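PDB 4Y6X: coat protein, which probably self-assembles into the icosahedral shell of the virus and binds the 3' end of its RNA, with a role in packaging and translation initiation. Local coordinates for residues I69-V72 against T78-M81; I126-D131 against K138-A143; I46-I51 against T62-L67; L19-P22 against V26-T29. All blocks are in the same frame, centred on the assembly; numbering follows the deposited sequence.

In the fold
Contacts 1, 2 and 3 lie in the buried core between the two sheets of the jelly-roll, whereas contact 4 is partly buried on the outer face of one sheet, against the second subunit. Contacts 1 and 3 both use strand 63-73, and contacts 1 and 2 abut through neighbouring strands of both sheets, with Val72 O and Gln141 N 2.9 Å apart. All three core contacts are apolar, made by phenylalanines, a tryptophan, branched aliphatics and, in contact 2, the aliphatic base of an arginine, without a hydrogen bond across. Contact 4 adds a polar bond, from an indole N-H to a backbone carbonyl. Its centre lies about 24 Å from that of contact 2, across the centre of the chain.

Contact 1. Residues I69-V72 against T78-M81; sequences IGFV and TFGM
Phe71 and Phe79 meet in the interior of the jelly-roll sandwich as a T-shaped (edge-to-face) pair. Strand 63-73 belongs to the sheet known in this fold as BIDG and strand 77-82 to the facing CHEF sheet, so the short connection between them carries the chain from one sheet to the other. The CA atoms of Phe71 and Phe79 are 10.8 Å apart, a gap filled by side chains with no hydrogen bond across.

The two rings reach toward each other from the facing strands. Phe71 presents an edge to the face of Phe79, with centroids 4.9 Å apart and planes at 79°. Its CE1 stands over the centre of the Phe79 ring, and its CZ reaches the CD1 side of the same face, 3.8 Å from Phe79 CD1. In both phenylalanines chi1 (66° in Phe71, 80° in Phe79) tucks the ring between N and C of its own backbone, so that it projects into the space between the sheets.

The site is a cluster of aromatic rings. Trp128 sets its ring edge-to-face with Phe71 and lies at a low angle to Phe79, while Phe101 makes a further edge-to-face pair with Phe71. Arg107 and Arg109 of strand 107-117 touch Phe71 and Phe79 respectively.

The Ile69 chain passes alongside Phe79, pointing the other way, and its methyl CD1 meets the Phe79 ring obliquely, 4.0 Å from CE2.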
# COMPACT_ATOMS: atom_id res chain seq x y z
N ILE A 69 -10.06 -12.04 -7.13
CA ILE A 69 -8.80 -12.63 -6.86
C ILE A 69 -8.37 -13.55 -7.99
O ILE A 69 -9.20 -14.15 -8.71
CB ILE A 69 -8.75 -13.31 -5.53
CG1 ILE A 69 -9.61 -14.50 -5.50
CG2 ILE A 69 -9.20 -12.42 -4.35
CD1 ILE A 69 -8.85 -15.58 -4.80
N GLY A 70 -7.06 -13.63 -8.17
CA GLY A 70 -6.50 -14.54 -9.17
C GLY A 70 -5.29 -15.17 -8.58
O GLY A 70 -4.58 -14.54 -7.80
N PHE A 71 -5.03 -16.41 -8.93
CA PHE A 71 -3.89 -17.11 -8.40
C PHE A 71 -3.49 -18.26 -9.25
O PHE A 71 -4.27 -18.74 -10.09
CB PHE A 71 -4.14 -17.56 -6.97
CG PHE A 71 -5.22 -18.60 -6.86
CD1 PHE A 71 -6.54 -18.22 -6.70
CD2 PHE A 71 -4.90 -19.95 -6.87
CE1 PHE A 71 -7.56 -19.16 -6.59
CE2 PHE A 71 -5.92 -20.91 -6.78
CZ PHE A 71 -7.24 -20.50 -6.65
N VAL A 72 -2.26 -18.69 -9.04
CA VAL A 72 -1.75 -19.96 -9.55
C VAL A 72 -1.25 -20.77 -8.37
O VAL A 72 -0.58 -20.23 -7.48
CB VAL A 72 -0.57 -19.74 -10.53
CG1 VAL A 72 -0.02 -21.07 -11.01
CG2 VAL A 72 -1.07 -19.06 -11.77
N THR A 78 -8.92 -26.85 -3.47
CA THR A 78 -10.14 -26.11 -3.48
C THR A 78 -9.99 -24.80 -2.69
O THR A 78 -9.08 -24.65 -1.88
CB THR A 78 -11.30 -26.95 -2.89
OG1 THR A 78 -10.97 -27.30 -1.57
CG2 THR A 78 -11.55 -28.29 -3.69
N PHE A 79 -10.87 -23.86 -2.95
CA PHE A 79 -10.88 -22.64 -2.24
C PHE A 79 -12.23 -22.00 -2.16
O PHE A 79 -13.12 -22.24 -2.97
CB PHE A 79 -9.87 -21.68 -2.87
CG PHE A 79 -10.38 -20.98 -4.09
CD1 PHE A 79 -10.62 -21.68 -5.29
CD2 PHE A 79 -10.60 -19.62 -4.04
CE1 PHE A 79 -11.06 -21.01 -6.45
CE2 PHE A 79 -11.05 -18.96 -5.16
CZ PHE A 79 -11.31 -19.64 -6.37
N GLY A 80 -12.35 -21.08 -1.23
CA GLY A 80 -13.55 -20.22 -1.19
C GLY A 80 -13.56 -19.29 -0.02
O GLY A 80 -12.61 -19.23 0.75
N MET A 81 -14.60 -18.48 0.06
CA MET A 81 -14.76 -17.47 1.10
C MET A 81 -15.50 -18.04 2.28
O MET A 81 -16.48 -18.73 2.10
CB MET A 81 -15.50 -16.26 0.53
CG MET A 81 -15.60 -15.06 1.49
SD MET A 81 -16.26 -13.58 0.61
CE MET A 81 -14.69 -12.73 0.36

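Contact 2. Residues I126-D131 against K138-A143; sequences IVWCLD and KRVQLA
Across the jelly-roll sandwich, where strand 125-130 of one sheet faces the start of strand 140-150 in the other, Trp128 packs against Val140 and Leu142. The short strand axes run roughly antiparallel, at 148°, with a closest approach of 10.7 Å. Val140, with chi1 at 174°, divides its methyls between two tasks. CG1 lies over one face of the indole, 4.2 Å from the centroid of the five-membered ring and 22° off its normal, a CH-pi contact. CG2 turns to the rim, 4.0 Å from Trp128 CD1, and also touches CD1 of Leu130. Ile126, two residues earlier on the same strand as Trp128, lays CG2 over the opposite face, off toward the rim.

These are the last two strands of the viral jelly roll, and the loop joining them crosses between the sheets. Leu142 reaches toward the indole from the facing strand, its CD2 meeting the benzo part obliquely, 3.8 Å from Trp128 CZ2. Trp35 adds an edge-to-face ring contact to Trp128.

Toward the loop the chemistry changes. The Leu130 side chain lies crosswise to that of Arg139, its methyl CD2 resting 3.8 Å from Arg139 CB. Beyond this aliphatic base the arginine stretches out straight to its NE, carrying the guanidinium group to a salt bridge with Asp44 through NH2 and to the carbonyls of Ser36 and Asp136 through NH1.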
# COMPACT_ATOMS: atom_id res chain seq x y z
N ILE A 126 -10.61 -15.59 2.75
CA ILE A 126 -10.51 -16.56 1.68
C ILE A 126 -9.60 -17.66 2.15
O ILE A 126 -8.57 -17.39 2.75
CB ILE A 126 -10.04 -15.89 0.40
CG1 ILE A 126 -11.15 -14.95 -0.08
CG2 ILE A 126 -9.84 -16.94 -0.69
CD1 ILE A 126 -10.58 -13.75 -0.72
N VAL A 127 -10.01 -18.89 1.92
CA VAL A 127 -9.31 -20.05 2.40
C VAL A 127 -8.99 -20.99 1.26
O VAL A 127 -9.85 -21.28 0.45
CB VAL A 127 -10.18 -20.80 3.44
CG1 VAL A 127 -9.49 -22.07 3.94
CG2 VAL A 127 -10.53 -19.92 4.62
N TRP A 128 -7.75 -21.48 1.21
CA TRP A 128 -7.32 -22.48 0.25
C TRP A 128 -7.00 -23.81 0.94
O TRP A 128 -6.38 -23.80 2.00
CB TRP A 128 -6.02 -22.08 -0.43
CG TRP A 128 -6.13 -21.01 -1.40
CD1 TRP A 128 -6.15 -21.15 -2.74
CD2 TRP A 128 -6.23 -19.60 -1.13
NE1 TRP A 128 -6.28 -19.91 -3.35
CE2 TRP A 128 -6.33 -18.95 -2.37
CE3 TRP A 128 -6.25 -18.83 0.04
CZ2 TRP A 128 -6.43 -17.56 -2.49
CZ3 TRP A 128 -6.33 -17.45 -0.07
CH2 TRP A 128 -6.40 -16.83 -1.33
N CYS A 129 -7.41 -24.92 0.33
CA CYS A 129 -7.03 -26.29 0.77
C CYS A 129 -6.32 -27.01 -0.37
O CYS A 129 -6.93 -27.35 -1.39
CB CYS A 129 -8.28 -27.11 1.12
SG CYS A 129 -9.41 -26.22 2.21
N LEU A 130 -5.03 -27.26 -0.20
CA LEU A 130 -4.26 -27.93 -1.22
C LEU A 130 -4.24 -29.43 -0.98
O LEU A 130 -4.07 -29.86 0.14
CB LEU A 130 -2.84 -27.37 -1.22
CG LEU A 130 -2.65 -26.10 -2.06
CD1 LEU A 130 -3.45 -24.94 -1.48
CD2 LEU A 130 -1.21 -25.72 -2.05
N ASP A 131 -4.30 -30.18 -2.07
CA ASP A 131 -4.18 -31.64 -2.06
C ASP A 131 -2.77 -32.08 -1.68
O ASP A 131 -2.61 -32.98 -0.90
CB ASP A 131 -4.52 -32.24 -3.44
CG ASP A 131 -6.03 -32.13 -3.78
OD1 ASP A 131 -6.83 -31.60 -2.95
OD2 ASP A 131 -6.41 -32.54 -4.91
N LYS A 138 5.53 -20.35 -1.73
CA LYS A 138 4.82 -19.95 -2.94
C LYS A 138 3.85 -21.00 -3.42
O LYS A 138 3.59 -21.11 -4.59
CB LYS A 138 5.82 -19.59 -4.05
CG LYS A 138 6.86 -18.58 -3.54
CD LYS A 138 7.79 -18.10 -4.63
CE LYS A 138 8.72 -17.06 -4.08
NZ LYS A 138 9.47 -16.43 -5.18
N ARG A 139 3.30 -21.77 -2.51
CA ARG A 139 2.41 -22.84 -2.89
C ARG A 139 1.15 -22.28 -3.57
O ARG A 139 0.58 -22.98 -4.41
CB ARG A 139 2.02 -23.73 -1.70
CG ARG A 139 1.47 -22.94 -0.53
CD ARG A 139 1.40 -23.79 0.72
NE ARG A 139 0.96 -22.99 1.85
CZ ARG A 139 1.74 -22.14 2.52
NH1 ARG A 139 3.01 -21.97 2.17
NH2 ARG A 139 1.24 -21.48 3.53
N VAL A 140 0.76 -21.08 -3.20
CA VAL A 140 -0.23 -20.28 -3.94
C VAL A 140 0.39 -18.88 -4.22
O VAL A 140 0.99 -18.27 -3.34
CB VAL A 140 -1.47 -20.06 -3.10
CG1 VAL A 140 -2.44 -19.12 -3.78
CG2 VAL A 140 -2.15 -21.38 -2.80
N GLN A 141 0.37 -18.45 -5.45
CA GLN A 141 0.88 -17.14 -5.82
C GLN A 141 -0.31 -16.31 -6.28
O GLN A 141 -0.97 -16.67 -7.26
CB GLN A 141 1.94 -17.23 -6.92
CG GLN A 141 3.08 -18.16 -6.54
CD GLN A 141 3.91 -18.50 -7.74
OE1 GLN A 141 4.30 -17.62 -8.50
NE2 GLN A 141 4.15 -19.74 -7.94
N LEU A 142 -0.57 -15.23 -5.56
CA LEU A 142 -1.71 -14.37 -5.78
C LEU A 142 -1.34 -13.18 -6.63
O LEU A 142 -0.32 -12.58 -6.44
CB LEU A 142 -2.24 -13.83 -4.48
CG LEU A 142 -3.05 -14.88 -3.77
CD1 LEU A 142 -2.89 -14.69 -2.29
CD2 LEU A 142 -4.51 -14.77 -4.20
N ALA A 143 -2.18 -12.87 -7.58
CA ALA A 143 -2.12 -11.57 -8.27
C ALA A 143 -2.51 -10.49 -7.32
O ALA A 143 -2.97 -10.78 -6.18
CB ALA A 143 -3.07 -11.59 -9.42

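Contact 3. Residues I46-I51 against T62-L67; sequences IPFKTI and TKFYRL
Pro47 O is gripped by two amides of the helix that follows it: Ile51 N at 3.2 Å and, more weakly, Thr50 N. Pro47 sits at the N-cap, and this first turn directs Phe48 and Ile51 toward strand 63-73. Phe48 places CG anti to the backbone N (chi1 -168°), which sends its ring across to Phe64.

The two rings form a T-shaped pair with planes at 81° and centroids 5.5 Å apart. Phe48 is the edge: its CZ is 3.9 Å from Phe64 CD2, and its CE2 stands over the centre of the Phe64 face. Thr62 CG2 covers the other face of Phe64, near the rim. Leu67 adds looser packing, with CD2 at the edge of the Phe48 ring and CD1 4.3 Å from Ile51 CG2. Leu118 and Leu121 of helix 118-121 touch both phenylalanines.

Tyr65 and Arg66, both opposite Ala148, form a classic beta bulge between Phe64 and Leu67, the two strand residues that point inward. Helices 48-52 and 118-121 pack against the inner face of strand 63-73, part of the core between the two sheets of the viral jelly roll.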
# COMPACT_ATOMS: atom_id res chain seq x y z
N ILE A 46 -6.55 -15.93 4.08
CA ILE A 46 -6.29 -14.50 4.13
C ILE A 46 -7.55 -13.73 4.56
O ILE A 46 -8.55 -13.75 3.83
CB ILE A 46 -5.81 -14.01 2.78
CG1 ILE A 46 -4.56 -14.80 2.43
CG2 ILE A 46 -5.52 -12.50 2.85
CD1 ILE A 46 -4.03 -14.47 1.07
N PRO A 47 -7.50 -13.07 5.74
CA PRO A 47 -8.67 -12.33 6.20
C PRO A 47 -8.93 -11.08 5.38
O PRO A 47 -8.00 -10.46 4.87
CB PRO A 47 -8.31 -11.92 7.63
CG PRO A 47 -7.08 -12.68 7.98
CD PRO A 47 -6.39 -12.97 6.69
N PHE A 48 -10.21 -10.74 5.24
CA PHE A 48 -10.60 -9.55 4.49
C PHE A 48 -10.00 -8.26 5.04
O PHE A 48 -9.63 -7.40 4.27
CB PHE A 48 -12.11 -9.44 4.36
CG PHE A 48 -12.55 -8.42 3.39
CD1 PHE A 48 -12.43 -8.63 2.04
CD2 PHE A 48 -13.10 -7.21 3.82
CE1 PHE A 48 -12.83 -7.65 1.13
CE2 PHE A 48 -13.54 -6.25 2.91
CZ PHE A 48 -13.41 -6.48 1.56
N LYS A 49 -9.90 -8.12 6.36
CA LYS A 49 -9.30 -6.90 6.94
C LYS A 49 -7.88 -6.73 6.45
O LYS A 49 -7.48 -5.62 6.19
CB LYS A 49 -9.36 -6.87 8.48
N THR A 50 -7.13 -7.81 6.28
CA THR A 50 -5.78 -7.76 5.75
C THR A 50 -5.75 -7.37 4.29
O THR A 50 -4.86 -6.68 3.87
CB THR A 50 -5.10 -9.16 5.85
OG1 THR A 50 -5.01 -9.50 7.22
CG2 THR A 50 -3.70 -9.20 5.22
N ILE A 51 -6.70 -7.86 3.50
CA ILE A 51 -6.73 -7.52 2.12
C ILE A 51 -6.87 -6.00 1.94
O ILE A 51 -6.26 -5.41 1.07
CB ILE A 51 -7.87 -8.24 1.38
CG1 ILE A 51 -7.51 -9.71 1.22
CG2 ILE A 51 -8.10 -7.61 0.02
CD1 ILE A 51 -8.66 -10.61 0.87
N THR A 62 -16.89 3.43 3.54
CA THR A 62 -16.79 2.80 2.23
C THR A 62 -17.73 1.60 2.12
O THR A 62 -17.73 0.76 2.97
CB THR A 62 -15.36 2.35 1.97
OG1 THR A 62 -14.49 3.49 2.04
CG2 THR A 62 -15.24 1.71 0.54
N LYS A 63 -18.49 1.51 1.05
CA LYS A 63 -19.22 0.30 0.72
C LYS A 63 -18.41 -0.54 -0.30
O LYS A 63 -17.77 0.01 -1.18
CB LYS A 63 -20.56 0.67 0.15
CG LYS A 63 -21.49 1.34 1.16
CD LYS A 63 -22.78 1.81 0.48
CE LYS A 63 -23.58 2.78 1.34
NZ LYS A 63 -23.19 4.21 1.05
N PHE A 64 -18.48 -1.86 -0.19
CA PHE A 64 -17.70 -2.82 -0.94
C PHE A 64 -18.63 -3.63 -1.82
O PHE A 64 -19.60 -4.17 -1.34
CB PHE A 64 -17.00 -3.73 0.01
CG PHE A 64 -15.96 -3.07 0.79
CD1 PHE A 64 -16.26 -2.44 1.98
CD2 PHE A 64 -14.66 -3.02 0.31
CE1 PHE A 64 -15.27 -1.81 2.72
CE2 PHE A 64 -13.67 -2.37 1.03
CZ PHE A 64 -13.96 -1.77 2.23
N TYR A 65 -18.34 -3.67 -3.11
CA TYR A 65 -19.18 -4.39 -4.06
C TYR A 65 -18.61 -5.68 -4.64
O TYR A 65 -19.34 -6.62 -4.81
CB TYR A 65 -19.54 -3.48 -5.19
CG TYR A 65 -20.37 -2.32 -4.67
CD1 TYR A 65 -21.77 -2.44 -4.50
CD2 TYR A 65 -19.78 -1.15 -4.28
CE1 TYR A 65 -22.55 -1.35 -4.01
CE2 TYR A 65 -20.52 -0.07 -3.81
CZ TYR A 65 -21.91 -0.17 -3.69
OH TYR A 65 -22.60 0.90 -3.23
N ARG A 66 -17.31 -5.75 -4.91
CA ARG A 66 -16.73 -6.95 -5.54
C ARG A 66 -15.32 -7.11 -5.05
O ARG A 66 -14.60 -6.11 -4.89
CB ARG A 66 -16.66 -6.78 -7.06
CG ARG A 66 -17.99 -6.57 -7.71
CD ARG A 66 -17.92 -6.36 -9.22
NE ARG A 66 -17.48 -7.54 -9.94
CZ ARG A 66 -17.30 -7.56 -11.27
NH1 ARG A 66 -17.50 -6.45 -12.00
NH2 ARG A 66 -16.87 -8.66 -11.87
N LEU A 67 -14.91 -8.32 -4.85
CA LEU A 67 -13.52 -8.63 -4.66
C LEU A 67 -13.12 -9.63 -5.76
O LEU A 67 -13.78 -10.68 -5.91
CB LEU A 67 -13.34 -9.26 -3.31
CG LEU A 67 -11.96 -9.90 -3.12
CD1 LEU A 67 -10.83 -8.88 -3.05
CD2 LEU A 67 -12.01 -10.72 -1.88

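Contact 4. Residues L19-P22 against V26-T29; sequences LKLP and VWVT
Leu21 presses on the indole of Trp27 from above while the backbone carbonyl of Leu19 takes its N-H at the edge. This is the tight half of the contact. Leu21 CD1 lies over the five-membered ring, 3.4 Å from the centroid and 15° off the normal, a close CH-pi contact, and also bears on the backbone of Val26, 3.6 Å from Val26 C. The other methyl, CD2, extends toward the benzo part, 3.9 Å from Trp27 CZ2, so the leucine fork spans both rings of the indole. Trp27 carries CG beside its backbone N (chi1 -73°), which brings the indole back toward residues 19-22. Its NE1 donates to Leu19 O at 2.9 Å with an N-H...O angle of 163°, nearly straight. The acceptor lies close to the indole plane, whereas the donor is tilted from the plane of the carbonyl. With one group over a face and another at the edge, both the tilt and the rotation of the ring are constrained.

Strand 25-30 is an outermost strand, within this chain, of the four-stranded BIDG sheet of the jelly roll, and residues 19-22 precede it as an irregular arm lying over the outer face of the sheet. Beneath the arm, Trp27 also touches Arg66 and Leu68 of strand 63-73, and Leu21 touches Ala148.

The rest is loose. The Leu19 side chain comes no nearer to residues 26-29 than 4.6 Å, and that of Val26 points away from the arm. Lys20 starts its side chain away from the strand. In the domain-swapped dimer, Met156, Pro157 and Pro158 of the second subunit pack on Lys20, Trp27 and Leu19 respectively.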
# COMPACT_ATOMS: atom_id res chain seq x y z
N LEU A 19 -15.63 -6.49 -16.17
CA LEU A 19 -14.77 -5.55 -15.42
C LEU A 19 -15.23 -4.10 -15.43
O LEU A 19 -14.60 -3.24 -14.78
CB LEU A 19 -13.33 -5.58 -15.92
CG LEU A 19 -12.62 -6.93 -15.89
CD1 LEU A 19 -11.24 -6.75 -16.50
CD2 LEU A 19 -12.52 -7.48 -14.48
N LYS A 20 -16.32 -3.82 -16.12
CA LYS A 20 -16.92 -2.49 -16.10
C LYS A 20 -17.69 -2.29 -14.81
O LYS A 20 -18.29 -3.24 -14.28
CB LYS A 20 -17.82 -2.34 -17.32
CG LYS A 20 -17.02 -2.39 -18.62
CD LYS A 20 -16.10 -1.17 -18.78
N LEU A 21 -17.66 -1.08 -14.27
CA LEU A 21 -18.46 -0.73 -13.06
C LEU A 21 -19.57 0.34 -13.30
O LEU A 21 -19.43 1.13 -14.20
CB LEU A 21 -17.52 -0.17 -11.99
CG LEU A 21 -16.47 -1.16 -11.52
CD1 LEU A 21 -15.48 -0.49 -10.64
CD2 LEU A 21 -17.10 -2.32 -10.78
N PRO A 22 -20.60 0.38 -12.44
CA PRO A 22 -21.47 1.56 -12.45
C PRO A 22 -20.64 2.80 -12.16
O PRO A 22 -19.54 2.74 -11.60
CB PRO A 22 -22.46 1.31 -11.30
CG PRO A 22 -22.38 -0.14 -11.00
CD PRO A 22 -21.00 -0.58 -11.41
N VAL A 26 -15.53 2.64 -8.05
CA VAL A 26 -14.21 2.54 -8.65
C VAL A 26 -13.51 1.25 -8.20
O VAL A 26 -13.88 0.64 -7.19
CB VAL A 26 -13.28 3.72 -8.28
CG1 VAL A 26 -13.80 5.00 -8.91
CG2 VAL A 26 -13.14 3.87 -6.77
N TRP A 27 -12.50 0.89 -8.96
CA TRP A 27 -11.57 -0.18 -8.64
C TRP A 27 -10.44 0.38 -7.84
O TRP A 27 -9.92 1.44 -8.18
CB TRP A 27 -10.99 -0.81 -9.90
CG TRP A 27 -11.95 -1.68 -10.68
CD1 TRP A 27 -12.50 -1.42 -11.90
CD2 TRP A 27 -12.48 -2.93 -10.26
NE1 TRP A 27 -13.31 -2.47 -12.28
CE2 TRP A 27 -13.34 -3.39 -11.27
CE3 TRP A 27 -12.25 -3.75 -9.14
CZ2 TRP A 27 -13.99 -4.58 -11.19
CZ3 TRP A 27 -12.92 -4.91 -9.04
CH2 TRP A 27 -13.76 -5.35 -10.07
N VAL A 28 -10.08 -0.33 -6.79
CA VAL A 28 -8.83 -0.11 -6.13
C VAL A 28 -8.12 -1.44 -6.01
O VAL A 28 -8.76 -2.53 -6.15
CB VAL A 28 -9.02 0.51 -4.72
CG1 VAL A 28 -9.66 1.92 -4.84
CG2 VAL A 28 -9.82 -0.38 -3.81
N THR A 29 -6.80 -1.42 -5.81
CA THR A 29 -6.03 -2.64 -5.81
C THR A 29 -4.91 -2.51 -4.84
O THR A 29 -4.48 -1.39 -4.56
CB THR A 29 -5.43 -2.98 -7.20
OG1 THR A 29 -4.76 -4.26 -7.18
CG2 THR A 29 -4.37 -1.93 -7.68